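Local atomic coordinates of hydroquinone dioxygenase large subunit (Pseudomonas sp., PDB entry 4ZXA), a protein that forms the large subunit of a two-subunit, iron(II)-dependent hydroquinone 1,2-dioxygenase, which probably opens the aromatic ring of hydroquinone with molecular oxygen. Residues E118-E121 and T122-M126. Sequence-based numbering, arbitrary orientation.
Sequences ENFE and TPLIM
The carbonyl oxygen of Glu-121 accepts two backbone N-H groups from the first turn of the helix that follows it. Leu-124 N lies 2.9 Å from Glu-121 O, but the bond is bent, 132° at the hydrogen, and the donor sits well above the carbonyl plane. Ile-125 N approaches the same oxygen more directly, at 160°, yet its 3.5 Å length makes this a weak bond. Pro-123 brings no N-H; its ring carbon CD instead packs 3.2 Å from Glu-121 C. The next bond, Met-126 N to Thr-122 O at 2.9 Å, carries on the regular i to i+4 pattern. Immediately before helix 122-136, Glu-121 holds the N-cap position, where strand 116-121, an outermost strand of its antiparallel sheet within this chain, passes directly into the helix. The short strand and helix axes stand 100° apart, consistent with a sharp turn. Phe-120 directs its CB toward the helix, and this CB meets Ile-125 CB at 4.1 Å. The ring is met at its edge, near its own plane, by Leu-124 CD2, 4.2 Å from Phe-120 CD1. With CG anti to the backbone N, the Leu-124 side chain heads for the ring, and CD2 is the branch that arrives. Leu-34 of strand 32-34 touches both Phe-120 and Ile-125, extending this apolar cluster. The exposed Glu-121 has a side chain bent at chi2, which ends with OE2 in a salt bridge to Lys-97 NZ, on the adjacent strand 97-102; Val-98 of the same strand is joined to Phe-120 by backbone hydrogen bonding.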
loop_
_atom_site.group_PDB
_atom_site.type_symbol
_atom_site.label_atom_id
_atom_site.label_comp_id
_atom_site.label_asym_id
_atom_site.label_seq_id
_atom_site.Cartn_x
_atom_site.Cartn_y
_atom_site.Cartn_z
ATOM N N GLU E 118 0.934 6.559 23.641
ATOM C CA GLU E 118 1.537 7.536 24.545
ATOM C C GLU E 118 1.084 8.940 24.191
ATOM O O GLU E 118 0.965 9.274 23.017
ATOM C CB GLU E 118 3.068 7.471 24.522
ATOM C CG GLU E 118 3.702 8.550 25.408
ATOM C CD GLU E 118 5.171 8.304 25.713
ATOM O OE1 GLU E 118 5.718 7.272 25.256
ATOM O OE2 GLU E 118 5.778 9.142 26.421
ATOM N N ASN E 119 0.839 9.757 25.212
ATOM C CA ASN E 119 0.299 11.103 25.023
ATOM C C ASN E 119 1.395 12.159 24.971
ATOM O O ASN E 119 2.424 12.016 25.624
ATOM C CB ASN E 119 -0.689 11.426 26.136
ATOM C CG ASN E 119 -1.476 12.691 25.868
ATOM O OD1 ASN E 119 -1.145 13.763 26.376
ATOM N ND2 ASN E 119 -2.528 12.574 25.069
ATOM N N PHE E 120 1.185 13.212 24.188
ATOM C CA PHE E 120 2.228 14.219 23.992
ATOM C C PHE E 120 1.671 15.635 23.923
ATOM O O PHE E 120 0.587 15.857 23.395
ATOM C CB PHE E 120 3.030 13.930 22.718
ATOM C CG PHE E 120 3.849 12.674 22.786
ATOM C CD1 PHE E 120 5.137 12.695 23.295
ATOM C CD2 PHE E 120 3.343 11.468 22.319
ATOM C CE1 PHE E 120 5.913 11.537 23.347
ATOM C CE2 PHE E 120 4.111 10.297 22.372
ATOM C CZ PHE E 120 5.401 10.335 22.892
ATOM N N GLU E 121 2.421 16.593 24.459
ATOM C CA GLU E 121 2.074 17.999 24.290
ATOM C C GLU E 121 2.248 18.332 22.816
ATOM O O GLU E 121 3.310 18.101 22.234
ATOM C CB GLU E 121 2.977 18.892 25.144
ATOM C CG GLU E 121 2.893 18.651 26.654
ATOM C CD GLU E 121 1.549 19.047 27.244
ATOM O OE1 GLU E 121 0.896 19.966 26.697
ATOM O OE2 GLU E 121 1.141 18.435 28.256
ATOM N N THR E 122 1.212 18.878 22.203
ATOM C CA THR E 122 1.249 19.097 20.764
ATOM C C THR E 122 2.578 19.651 20.219
ATOM O O THR E 122 3.115 19.134 19.238
ATOM C CB THR E 122 0.076 19.963 20.321
ATOM O OG1 THR E 122 -1.139 19.296 20.676
ATOM C CG2 THR E 122 0.110 20.185 18.820
ATOM N N PRO E 123 3.126 20.688 20.857
ATOM C CA PRO E 123 4.332 21.279 20.262
ATOM C C PRO E 123 5.524 20.325 20.186
ATOM O O PRO E 123 6.319 20.442 19.248
ATOM C CB PRO E 123 4.646 22.468 21.185
ATOM C CG PRO E 123 3.364 22.755 21.891
ATOM C CD PRO E 123 2.667 21.429 22.044
ATOM N N LEU E 124 5.649 19.404 21.140
ATOM C CA LEU E 124 6.752 18.441 21.126
ATOM C C LEU E 124 6.634 17.441 19.961
ATOM O O LEU E 124 7.568 17.284 19.160
ATOM C CB LEU E 124 6.858 17.706 22.471
ATOM C CG LEU E 124 7.890 16.575 22.534
ATOM C CD1 LEU E 124 9.292 17.090 22.210
ATOM C CD2 LEU E 124 7.865 15.860 23.883
ATOM N N ILE E 125 5.488 16.771 19.858
ATOM C CA ILE E 125 5.275 15.821 18.773
ATOM C C ILE E 125 5.315 16.523 17.420
ATOM O O ILE E 125 5.798 15.952 16.435
ATOM C CB ILE E 125 3.955 15.039 18.918
ATOM C CG1 ILE E 125 3.795 14.063 17.749
ATOM C CG2 ILE E 125 2.774 15.984 18.998
ATOM C CD1 ILE E 125 2.868 12.924 18.039
ATOM N N MET E 126 4.820 17.759 17.376
ATOM C CA MET E 126 4.857 18.532 16.134
ATOM C C MET E 126 6.292 18.853 15.728
ATOM O O MET E 126 6.641 18.783 14.556
ATOM C CB MET E 126 4.022 19.823 16.245
ATOM C CG MET E 126 4.203 20.783 15.093
ATOM S SD MET E 126 3.527 20.164 13.527
ATOM C CE MET E 126 1.771 20.221 13.920
#